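Local coordinates for bifunctional thiamine biosynthesis protein ThiDN (Methanocaldococcus jannaschii DSM 2661, PDB 2PHP) that probably phosphorylates hydroxymethylpyrimidine and its monophosphate and, through the C-terminal ThiN domain described here, joins the resulting diphosphate to thiazole phosphate to form thiamine phosphate, at residues 28-39 with 50-59; 109-120 with 140-150. One frame throughout, in Å; residues are numbered along the deposited sequence.

Contact 1: 28-39 with 50-59; sequences TLIPEVGSNIAE and VAALTGRIIK
A chi1 of -159° swings the N36 amide away from its backbone N and, with only a slight turn at chi2, across to the backbone of L53, while R56, stretched out as far as NE, runs alongside V33 and brings its guanidinium to the turn of residues 31-34. The N36 amide grips L53 at both ends: OD1 takes the L53 N-H in its plane, on a lone pair, at 3.1 Å, and ND2 donates to L53 O at 3.2 Å. OD1 also accepts from the backbone N of I37, so two bonds on one oxygen and a third through ND2 fix the rotation of this buried amide. R56 NH1 donates to V33 O at 2.8 Å; the oxygen lies near the guanidinium plane, but the donor stands well above the carbonyl plane. V33 CG2 packs beside the same nitrogen. G34, with positive phi, ends the type I turn P31-G34, and a CB here would probably crowd I57 O and the R56 chain. Next to it, S35 and I57 form a single antiparallel bridge, a hydrogen-bonded pair whose shorter bond joins I57 N to S35 O at 2.7 Å. I30 and the aliphatic part of K59 pass one another head to tail, I30 CB lying 3.8 Å from K59 CG. At the far end E39 and A51 make a second hydrogen-bonded pair, the shorter of its bonds running from A51 N to E39 O at 2.9 Å. These last residues belong to the antiparallel hairpin of strands 37-40 and 50-53, flanked in the mixed sheet by strands 95-100 and 71-73; helix 8-22 packs on I37 and A51, helix 167-185 also touches I37, and strand 65-67 backs I30 and I57.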
loop_
_atom_site.group_PDB
_atom_site.type_symbol
_atom_site.label_atom_id
_atom_site.label_comp_id
_atom_site.label_asym_id
_atom_site.label_seq_id
_atom_site.Cartn_x
_atom_site.Cartn_y
_atom_site.Cartn_z
ATOM N N THR B 28 2.981 -13.067 -14.359
ATOM C CA THR B 28 4.389 -13.253 -14.055
ATOM C C THR B 28 5.250 -12.627 -15.139
ATOM O O THR B 28 6.472 -12.558 -15.017
ATOM C CB THR B 28 4.735 -14.754 -13.945
ATOM O OG1 THR B 28 4.487 -15.391 -15.206
ATOM C CG2 THR B 28 3.880 -15.421 -12.860
ATOM N N LEU B 29 4.605 -12.175 -16.208
ATOM C CA LEU B 29 5.322 -11.547 -17.310
ATOM C C LEU B 29 5.718 -10.100 -16.965
ATOM O O LEU B 29 5.438 -9.161 -17.715
ATOM C CB LEU B 29 4.454 -11.601 -18.572
ATOM C CG LEU B 29 4.298 -12.984 -19.236
ATOM C CD1 LEU B 29 3.325 -12.910 -20.417
ATOM C CD2 LEU B 29 5.645 -13.475 -19.709
ATOM N N ILE B 30 6.381 -9.943 -15.820
ATOM C CA ILE B 30 6.825 -8.631 -15.345
ATOM C C ILE B 30 8.300 -8.380 -15.635
ATOM O O ILE B 30 9.174 -9.113 -15.159
ATOM C CB ILE B 30 6.605 -8.482 -13.818
ATOM C CG1 ILE B 30 5.126 -8.703 -13.491
ATOM C CG2 ILE B 30 7.054 -7.082 -13.348
ATOM C CD1 ILE B 30 4.848 -8.918 -12.030
ATOM N N PRO B 31 8.598 -7.331 -16.414
ATOM C CA PRO B 31 9.993 -7.017 -16.737
ATOM C C PRO B 31 10.710 -6.450 -15.514
ATOM O O PRO B 31 10.069 -6.089 -14.525
ATOM C CB PRO B 31 9.866 -5.991 -17.854
ATOM C CG PRO B 31 8.630 -5.245 -17.462
ATOM C CD PRO B 31 7.680 -6.347 -17.014
ATOM N N GLU B 32 12.035 -6.373 -15.587
ATOM C CA GLU B 32 12.825 -5.852 -14.482
ATOM C C GLU B 32 12.507 -4.401 -14.187
ATOM O O GLU B 32 12.628 -3.960 -13.046
ATOM C CB GLU B 32 14.322 -6.011 -14.764
ATOM C CG GLU B 32 14.794 -7.429 -14.590
ATOM C CD GLU B 32 14.356 -7.997 -13.251
ATOM O OE1 GLU B 32 14.772 -7.442 -12.209
ATOM O OE2 GLU B 32 13.586 -8.989 -13.239
ATOM N N VAL B 33 12.101 -3.655 -15.208
ATOM C CA VAL B 33 11.772 -2.252 -14.999
ATOM C C VAL B 33 10.314 -2.074 -14.578
ATOM O O VAL B 33 9.849 -0.947 -14.383
ATOM C CB VAL B 33 12.046 -1.410 -16.255
ATOM C CG1 VAL B 33 13.527 -1.426 -16.553
ATOM C CG2 VAL B 33 11.239 -1.937 -17.441
ATOM N N GLY B 34 9.607 -3.192 -14.428
ATOM C CA GLY B 34 8.213 -3.141 -14.029
ATOM C C GLY B 34 7.302 -2.824 -15.200
ATOM O O GLY B 34 7.751 -2.310 -16.220
ATOM N N SER B 35 6.016 -3.121 -15.054
ATOM C CA SER B 35 5.057 -2.852 -16.119
ATOM C C SER B 35 4.135 -1.702 -15.756
ATOM O O SER B 35 3.976 -1.360 -14.587
ATOM C CB SER B 35 4.169 -4.073 -16.375
ATOM O OG SER B 35 4.917 -5.207 -16.741
ATOM N N ASN B 36 3.522 -1.108 -16.770
ATOM C CA ASN B 36 2.550 -0.053 -16.530
ATOM C C ASN B 36 1.484 -0.225 -17.600
ATOM O O ASN B 36 1.726 -0.857 -18.630
ATOM C CB ASN B 36 3.182 1.340 -16.634
ATOM C CG ASN B 36 2.350 2.414 -15.912
ATOM O OD1 ASN B 36 1.176 2.197 -15.577
ATOM N ND2 ASN B 36 2.956 3.572 -15.678
ATOM N N ILE B 37 0.296 0.297 -17.346
ATOM C CA ILE B 37 -0.782 0.203 -18.317
ATOM C C ILE B 37 -1.352 1.613 -18.459
ATOM O O ILE B 37 -1.567 2.314 -17.460
ATOM C CB ILE B 37 -1.866 -0.814 -17.865
ATOM C CG1 ILE B 37 -2.929 -0.967 -18.960
ATOM C CG2 ILE B 37 -2.476 -0.382 -16.550
ATOM C CD1 ILE B 37 -3.828 -2.165 -18.782
ATOM N N ALA B 38 -1.566 2.026 -19.705
ATOM C CA ALA B 38 -2.059 3.358 -20.005
ATOM C C ALA B 38 -3.167 3.376 -21.051
ATOM O O ALA B 38 -3.281 2.475 -21.892
ATOM C CB ALA B 38 -0.908 4.234 -20.476
ATOM N N GLU B 39 -3.977 4.424 -20.993
ATOM C CA GLU B 39 -5.067 4.595 -21.941
ATOM C C GLU B 39 -5.251 6.089 -22.152
ATOM O O GLU B 39 -5.155 6.884 -21.207
ATOM C CB GLU B 39 -6.359 3.977 -21.411
ATOM C CG GLU B 39 -7.471 3.895 -22.464
ATOM C CD GLU B 39 -8.751 3.262 -21.927
ATOM O OE1 GLU B 39 -8.682 2.136 -21.378
ATOM O OE2 GLU B 39 -9.832 3.884 -22.060
ATOM N N VAL B 50 -3.131 11.203 -21.523
ATOM C CA VAL B 50 -2.952 9.769 -21.278
ATOM C C VAL B 50 -2.883 9.462 -19.786
ATOM O O VAL B 50 -2.121 10.098 -19.059
ATOM C CB VAL B 50 -1.647 9.250 -21.929
ATOM C CG1 VAL B 50 -1.540 7.737 -21.754
ATOM C CG2 VAL B 50 -1.613 9.632 -23.403
ATOM N N ALA B 51 -3.670 8.488 -19.327
ATOM C CA ALA B 51 -3.653 8.111 -17.906
ATOM C C ALA B 51 -2.975 6.761 -17.670
ATOM O O ALA B 51 -3.044 5.859 -18.515
ATOM C CB ALA B 51 -5.067 8.077 -17.349
ATOM N N ALA B 52 -2.329 6.632 -16.512
ATOM C CA ALA B 52 -1.634 5.398 -16.141
ATOM C C ALA B 52 -1.205 5.429 -14.672
ATOM O O ALA B 52 -1.477 6.401 -13.971
ATOM C CB ALA B 52 -0.423 5.209 -17.031
ATOM N N LEU B 53 -0.528 4.376 -14.211
ATOM C CA LEU B 53 -0.074 4.311 -12.822
ATOM C C LEU B 53 1.040 5.302 -12.557
ATOM O O LEU B 53 1.907 5.496 -13.397
ATOM C CB LEU B 53 0.423 2.901 -12.475
ATOM C CG LEU B 53 -0.643 1.808 -12.476
ATOM C CD1 LEU B 53 -0.014 0.446 -12.272
ATOM C CD2 LEU B 53 -1.651 2.098 -11.391
ATOM N N THR B 54 1.008 5.931 -11.388
ATOM C CA THR B 54 2.039 6.888 -11.003
ATOM C C THR B 54 3.266 6.069 -10.589
ATOM O O THR B 54 4.389 6.560 -10.596
ATOM C CB THR B 54 1.554 7.779 -9.834
ATOM O OG1 THR B 54 0.978 6.955 -8.811
ATOM C CG2 THR B 54 0.506 8.782 -10.325
ATOM N N GLY B 55 3.030 4.810 -10.229
ATOM C CA GLY B 55 4.116 3.910 -9.873
ATOM C C GLY B 55 4.227 2.919 -11.022
ATOM O O GLY B 55 4.282 3.323 -12.184
ATOM N N ARG B 56 4.241 1.630 -10.707
ATOM C CA ARG B 56 4.313 0.582 -11.717
ATOM C C ARG B 56 3.923 -0.750 -11.105
ATOM O O ARG B 56 3.694 -0.836 -9.903
ATOM C CB ARG B 56 5.725 0.483 -12.307
ATOM C CG ARG B 56 5.902 1.341 -13.568
ATOM C CD ARG B 56 7.091 0.908 -14.409
ATOM N NE ARG B 56 7.064 1.557 -15.719
ATOM C CZ ARG B 56 7.849 1.232 -16.744
ATOM N NH1 ARG B 56 8.742 0.262 -16.624
ATOM N NH2 ARG B 56 7.714 1.862 -17.906
ATOM N N ILE B 57 3.823 -1.782 -11.936
ATOM C CA ILE B 57 3.499 -3.108 -11.438
ATOM C C ILE B 57 4.837 -3.814 -11.311
ATOM O O ILE B 57 5.579 -3.915 -12.291
ATOM C CB ILE B 57 2.590 -3.862 -12.422
ATOM C CG1 ILE B 57 1.281 -3.084 -12.577
ATOM C CG2 ILE B 57 2.320 -5.277 -11.902
ATOM C CD1 ILE B 57 0.411 -3.548 -13.704
ATOM N N ILE B 58 5.168 -4.264 -10.104
ATOM C CA ILE B 58 6.446 -4.927 -9.877
ATOM C C ILE B 58 6.317 -6.278 -9.191
ATOM O O ILE B 58 5.293 -6.592 -8.575
ATOM C CB ILE B 58 7.403 -4.035 -9.035
ATOM C CG1 ILE B 58 6.838 -3.840 -7.627
ATOM C CG2 ILE B 58 7.586 -2.670 -9.708
ATOM C CD1 ILE B 58 7.802 -3.107 -6.685
ATOM N N LYS B 59 7.376 -7.074 -9.290
ATOM C CA LYS B 59 7.370 -8.402 -8.692
ATOM C C LYS B 59 7.439 -8.368 -7.178
ATOM O O LYS B 59 8.088 -7.503 -6.594
ATOM C CB LYS B 59 8.548 -9.239 -9.211
ATOM C CG LYS B 59 8.384 -9.724 -10.642
ATOM C CD LYS B 59 9.536 -10.635 -11.077
ATOM C CE LYS B 59 9.306 -11.184 -12.493
ATOM N NZ LYS B 59 10.394 -12.102 -12.936
#

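Contact 2: 109-120 with 140-150; sequences LKDKFAVSSFDR and KFGGVPDIIYD
K140, near the end of helix 129-141, reaches S117 O only through a long, weak bond, while F141 meets A114 CB with CZ at 3.3 Å. P145 CG then packs on S116 CB. D146 OD2 accepts the A114 N-H almost straight (2.8 Å, 169°) on its anti lone pair, and A114 O in turn receives the backbone N of both D146 and I147. From I147 the segments run parallel; CD1 of this residue touches L109 CD1, and I148 CG2 lies at the edge of the F118 ring. Y149, its ring swung between backbone N and carbonyl by a chi1 of 78°, lays one face over S117 CB (3.8 Å to the centroid) and turns an edge to V115 CG1. A serine here is likely to leave S117 CB and V115 CG1 without the ring that packs on them. D150 CB sits over one face of F118, and OD2 forms a salt bridge with R120 NE at 2.7 Å; water 1 links OD1 to R120 NH2, and R161 supplies a second charged partner. The pairing closes a beta-alpha-beta unit in which 115-117 is an edge strand of the sheet within this chain, 147-150 lies between it and 159-164, and helix 129-141 packs on I148 and F118.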
loop_
_atom_site.group_PDB
_atom_site.type_symbol
_atom_site.label_atom_id
_atom_site.label_comp_id
_atom_site.label_asym_id
_atom_site.label_seq_id
_atom_site.Cartn_x
_atom_site.Cartn_y
_atom_site.Cartn_z
ATOM N N LEU B 109 3.249 -16.787 -30.329
ATOM C CA LEU B 109 2.214 -15.769 -30.457
ATOM C C LEU B 109 1.947 -15.330 -31.886
ATOM O O LEU B 109 0.806 -15.021 -32.233
ATOM C CB LEU B 109 2.575 -14.528 -29.634
ATOM C CG LEU B 109 2.572 -14.613 -28.110
ATOM C CD1 LEU B 109 2.792 -13.214 -27.545
ATOM C CD2 LEU B 109 1.249 -15.180 -27.618
ATOM N N LYS B 110 3.000 -15.292 -32.702
ATOM C CA LYS B 110 2.895 -14.860 -34.094
ATOM C C LYS B 110 1.818 -15.570 -34.907
ATOM O O LYS B 110 1.545 -15.203 -36.051
ATOM C CB LYS B 110 4.255 -14.988 -34.783
ATOM C CG LYS B 110 5.280 -13.994 -34.242
ATOM C CD LYS B 110 6.567 -13.978 -35.048
ATOM C CE LYS B 110 7.463 -12.826 -34.602
ATOM N NZ LYS B 110 8.827 -12.869 -35.199
ATOM N N ASP B 111 1.193 -16.576 -34.311
ATOM C CA ASP B 111 0.134 -17.308 -34.986
ATOM C C ASP B 111 -1.247 -16.865 -34.491
ATOM O O ASP B 111 -2.252 -17.032 -35.190
ATOM C CB ASP B 111 0.321 -18.808 -34.756
ATOM C CG ASP B 111 1.641 -19.322 -35.315
ATOM O OD1 ASP B 111 1.832 -19.258 -36.552
ATOM O OD2 ASP B 111 2.489 -19.780 -34.518
ATOM N N LYS B 112 -1.291 -16.278 -33.295
ATOM C CA LYS B 112 -2.550 -15.821 -32.697
ATOM C C LYS B 112 -2.673 -14.295 -32.657
ATOM O O LYS B 112 -3.756 -13.752 -32.423
ATOM C CB LYS B 112 -2.670 -16.372 -31.273
ATOM C CG LYS B 112 -2.593 -17.884 -31.205
ATOM C CD LYS B 112 -2.479 -18.379 -29.771
ATOM C CE LYS B 112 -2.212 -19.885 -29.776
ATOM N NZ LYS B 112 -2.309 -20.501 -28.425
ATOM N N PHE B 113 -1.562 -13.607 -32.891
ATOM C CA PHE B 113 -1.557 -12.152 -32.848
ATOM C C PHE B 113 -0.777 -11.520 -33.990
ATOM O O PHE B 113 0.104 -12.149 -34.578
ATOM C CB PHE B 113 -0.940 -11.678 -31.524
ATOM C CG PHE B 113 -1.762 -12.006 -30.316
ATOM C CD1 PHE B 113 -2.909 -11.277 -30.023
ATOM C CD2 PHE B 113 -1.393 -13.043 -29.467
ATOM C CE1 PHE B 113 -3.678 -11.573 -28.898
ATOM C CE2 PHE B 113 -2.158 -13.348 -28.339
ATOM C CZ PHE B 113 -3.302 -12.608 -28.055
ATOM N N ALA B 114 -1.120 -10.274 -34.300
ATOM C CA ALA B 114 -0.416 -9.515 -35.321
ATOM C C ALA B 114 0.782 -8.973 -34.552
ATOM O O ALA B 114 0.617 -8.282 -33.546
ATOM C CB ALA B 114 -1.277 -8.372 -35.827
ATOM N N VAL B 115 1.981 -9.297 -35.022
ATOM C CA VAL B 115 3.211 -8.878 -34.362
ATOM C C VAL B 115 4.139 -8.100 -35.294
ATOM O O VAL B 115 4.245 -8.397 -36.484
ATOM C CB VAL B 115 3.986 -10.111 -33.827
ATOM C CG1 VAL B 115 5.156 -9.667 -32.967
ATOM C CG2 VAL B 115 3.054 -11.016 -33.045
ATOM N N SER B 116 4.808 -7.099 -34.737
ATOM C CA SER B 116 5.752 -6.291 -35.485
ATOM C C SER B 116 6.830 -5.862 -34.495
ATOM O O SER B 116 6.687 -6.067 -33.290
ATOM C CB SER B 116 5.057 -5.075 -36.096
ATOM O OG SER B 116 5.954 -4.351 -36.918
ATOM N N SER B 117 7.905 -5.263 -34.990
ATOM C CA SER B 117 8.987 -4.858 -34.105
ATOM C C SER B 117 9.895 -3.773 -34.682
ATOM O O SER B 117 9.649 -3.247 -35.766
ATOM C CB SER B 117 9.821 -6.089 -33.760
ATOM O OG SER B 117 10.300 -6.700 -34.944
ATOM N N PHE B 118 10.938 -3.442 -33.926
ATOM C CA PHE B 118 11.931 -2.449 -34.324
ATOM C C PHE B 118 13.255 -2.809 -33.654
ATOM O O PHE B 118 13.277 -3.550 -32.665
ATOM C CB PHE B 118 11.487 -1.030 -33.928
ATOM C CG PHE B 118 11.460 -0.786 -32.447
ATOM C CD1 PHE B 118 12.618 -0.422 -31.763
ATOM C CD2 PHE B 118 10.277 -0.928 -31.732
ATOM C CE1 PHE B 118 12.593 -0.201 -30.382
ATOM C CE2 PHE B 118 10.244 -0.711 -30.358
ATOM C CZ PHE B 118 11.404 -0.348 -29.680
ATOM N N ASP B 119 14.349 -2.279 -34.194
ATOM C CA ASP B 119 15.691 -2.563 -33.692
ATOM C C ASP B 119 16.348 -1.325 -33.102
ATOM O O ASP B 119 16.638 -0.374 -33.825
ATOM C CB ASP B 119 16.565 -3.087 -34.837
ATOM C CG ASP B 119 17.915 -3.607 -34.361
ATOM O OD1 ASP B 119 18.456 -3.074 -33.370
ATOM O OD2 ASP B 119 18.442 -4.549 -34.988
ATOM N N ARG B 120 16.607 -1.349 -31.797
ATOM C CA ARG B 120 17.229 -0.210 -31.129
ATOM C C ARG B 120 18.543 0.207 -31.789
ATOM O O ARG B 120 18.912 1.378 -31.750
ATOM C CB ARG B 120 17.453 -0.513 -29.636
ATOM C CG ARG B 120 16.172 -0.419 -28.783
ATOM C CD ARG B 120 16.392 -0.944 -27.363
ATOM N NE ARG B 120 15.180 -0.908 -26.543
ATOM C CZ ARG B 120 14.693 0.187 -25.959
ATOM N NH1 ARG B 120 15.312 1.350 -26.089
ATOM N NH2 ARG B 120 13.574 0.118 -25.250
ATOM N N LYS B 140 6.079 -0.870 -40.904
ATOM C CA LYS B 140 6.514 -2.186 -41.356
ATOM C C LYS B 140 5.348 -3.173 -41.417
ATOM O O LYS B 140 5.338 -4.083 -42.247
ATOM C CB LYS B 140 7.596 -2.728 -40.417
ATOM C CG LYS B 140 8.034 -4.145 -40.734
ATOM C CD LYS B 140 8.824 -4.779 -39.587
ATOM C CE LYS B 140 10.239 -4.214 -39.437
ATOM N NZ LYS B 140 10.293 -2.774 -39.052
ATOM N N PHE B 141 4.368 -2.988 -40.536
ATOM C CA PHE B 141 3.202 -3.867 -40.478
ATOM C C PHE B 141 2.066 -3.370 -41.368
ATOM O O PHE B 141 1.174 -4.138 -41.735
ATOM C CB PHE B 141 2.714 -3.966 -39.031
ATOM C CG PHE B 141 1.494 -4.820 -38.851
ATOM C CD1 PHE B 141 1.573 -6.207 -38.951
ATOM C CD2 PHE B 141 0.261 -4.237 -38.568
ATOM C CE1 PHE B 141 0.441 -7.004 -38.772
ATOM C CE2 PHE B 141 -0.878 -5.024 -38.386
ATOM C CZ PHE B 141 -0.788 -6.412 -38.488
ATOM N N GLY B 142 2.100 -2.087 -41.710
ATOM C CA GLY B 142 1.055 -1.515 -42.540
ATOM C C GLY B 142 -0.146 -1.142 -41.687
ATOM O O GLY B 142 -1.284 -1.111 -42.166
ATOM N N GLY B 143 0.122 -0.856 -40.415
ATOM C CA GLY B 143 -0.926 -0.487 -39.480
ATOM C C GLY B 143 -0.465 -0.718 -38.049
ATOM O O GLY B 143 0.731 -0.872 -37.801
ATOM N N VAL B 144 -1.408 -0.747 -37.112
ATOM C CA VAL B 144 -1.091 -0.972 -35.703
ATOM C C VAL B 144 -1.341 -2.437 -35.371
ATOM O O VAL B 144 -2.463 -2.924 -35.483
ATOM C CB VAL B 144 -1.969 -0.087 -34.788
ATOM C CG1 VAL B 144 -1.649 -0.369 -33.328
ATOM C CG2 VAL B 144 -1.743 1.380 -35.119
ATOM N N PRO B 145 -0.290 -3.167 -34.976
ATOM C CA PRO B 145 -0.454 -4.584 -34.641
ATOM C C PRO B 145 -0.916 -4.766 -33.201
ATOM O O PRO B 145 -1.157 -3.787 -32.495
ATOM C CB PRO B 145 0.944 -5.145 -34.865
ATOM C CG PRO B 145 1.818 -4.012 -34.388
ATOM C CD PRO B 145 1.136 -2.788 -34.990
ATOM N N ASP B 146 -1.045 -6.020 -32.780
ATOM C CA ASP B 146 -1.445 -6.329 -31.414
ATOM C C ASP B 146 -0.211 -6.217 -30.529
ATOM O O ASP B 146 -0.301 -5.892 -29.347
ATOM C CB ASP B 146 -1.958 -7.762 -31.312
ATOM C CG ASP B 146 -3.222 -7.989 -32.104
ATOM O OD1 ASP B 146 -4.262 -7.405 -31.739
ATOM O OD2 ASP B 146 -3.168 -8.753 -33.087
ATOM N N ILE B 147 0.945 -6.488 -31.124
ATOM C CA ILE B 147 2.196 -6.485 -30.388
ATOM C C ILE B 147 3.352 -5.811 -31.109
ATOM O O ILE B 147 3.546 -5.988 -32.315
ATOM C CB ILE B 147 2.622 -7.939 -30.070
ATOM C CG1 ILE B 147 1.543 -8.625 -29.230
ATOM C CG2 ILE B 147 3.964 -7.952 -29.380
ATOM C CD1 ILE B 147 1.792 -10.102 -28.986
ATOM N N ILE B 148 4.108 -5.033 -30.345
ATOM C CA ILE B 148 5.291 -4.361 -30.836
ATOM C C ILE B 148 6.349 -4.734 -29.804
ATOM O O ILE B 148 6.231 -4.399 -28.623
ATOM C CB ILE B 148 5.126 -2.827 -30.876
ATOM C CG1 ILE B 148 4.098 -2.439 -31.943
ATOM C CG2 ILE B 148 6.458 -2.172 -31.202
ATOM C CD1 ILE B 148 3.941 -0.954 -32.121
ATOM N N TYR B 149 7.367 -5.460 -30.239
ATOM C CA TYR B 149 8.415 -5.876 -29.327
ATOM C C TYR B 149 9.751 -5.460 -29.900
ATOM O O TYR B 149 9.830 -5.025 -31.041
ATOM C CB TYR B 149 8.370 -7.398 -29.144
ATOM C CG TYR B 149 8.967 -8.200 -30.290
ATOM C CD1 TYR B 149 10.346 -8.416 -30.374
ATOM C CD2 TYR B 149 8.156 -8.752 -31.284
ATOM C CE1 TYR B 149 10.900 -9.164 -31.415
ATOM C CE2 TYR B 149 8.701 -9.501 -32.329
ATOM C CZ TYR B 149 10.072 -9.703 -32.388
ATOM O OH TYR B 149 10.613 -10.443 -33.418
ATOM N N ASP B 150 10.791 -5.566 -29.088
ATOM C CA ASP B 150 12.138 -5.260 -29.532
ATOM C C ASP B 150 13.055 -6.122 -28.674
ATOM O O ASP B 150 12.733 -6.428 -27.521
ATOM C CB ASP B 150 12.456 -3.760 -29.405
ATOM C CG ASP B 150 12.811 -3.342 -27.988
ATOM O OD1 ASP B 150 11.910 -3.311 -27.124
ATOM O OD2 ASP B 150 13.999 -3.043 -27.749
HETATM O O HOH W 1 13.019 -2.555 -24.713
#

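Overall arrangement
Going from the N terminus, contact 1 comes first: the chain passes along 28-39, turns through a ten-residue connection and returns as 50-59, closing a short hairpin loop. After strand 95-100 and helix 103-109, contact 2 closes a longer loop of 19 residues, most of it helix 129-141, as 140-150 comes back beside 109-120. The two follow in series and neither nest nor cross. Both build on the same seven-stranded mixed sheet, on opposite sides of the chain's centre, with strands 95-100 and 159-164 between strands 37-40 and 147-150. Their centres lie 20 Å apart and their nearest atoms about 7 Å, without touching; helix 167-185 packs against both.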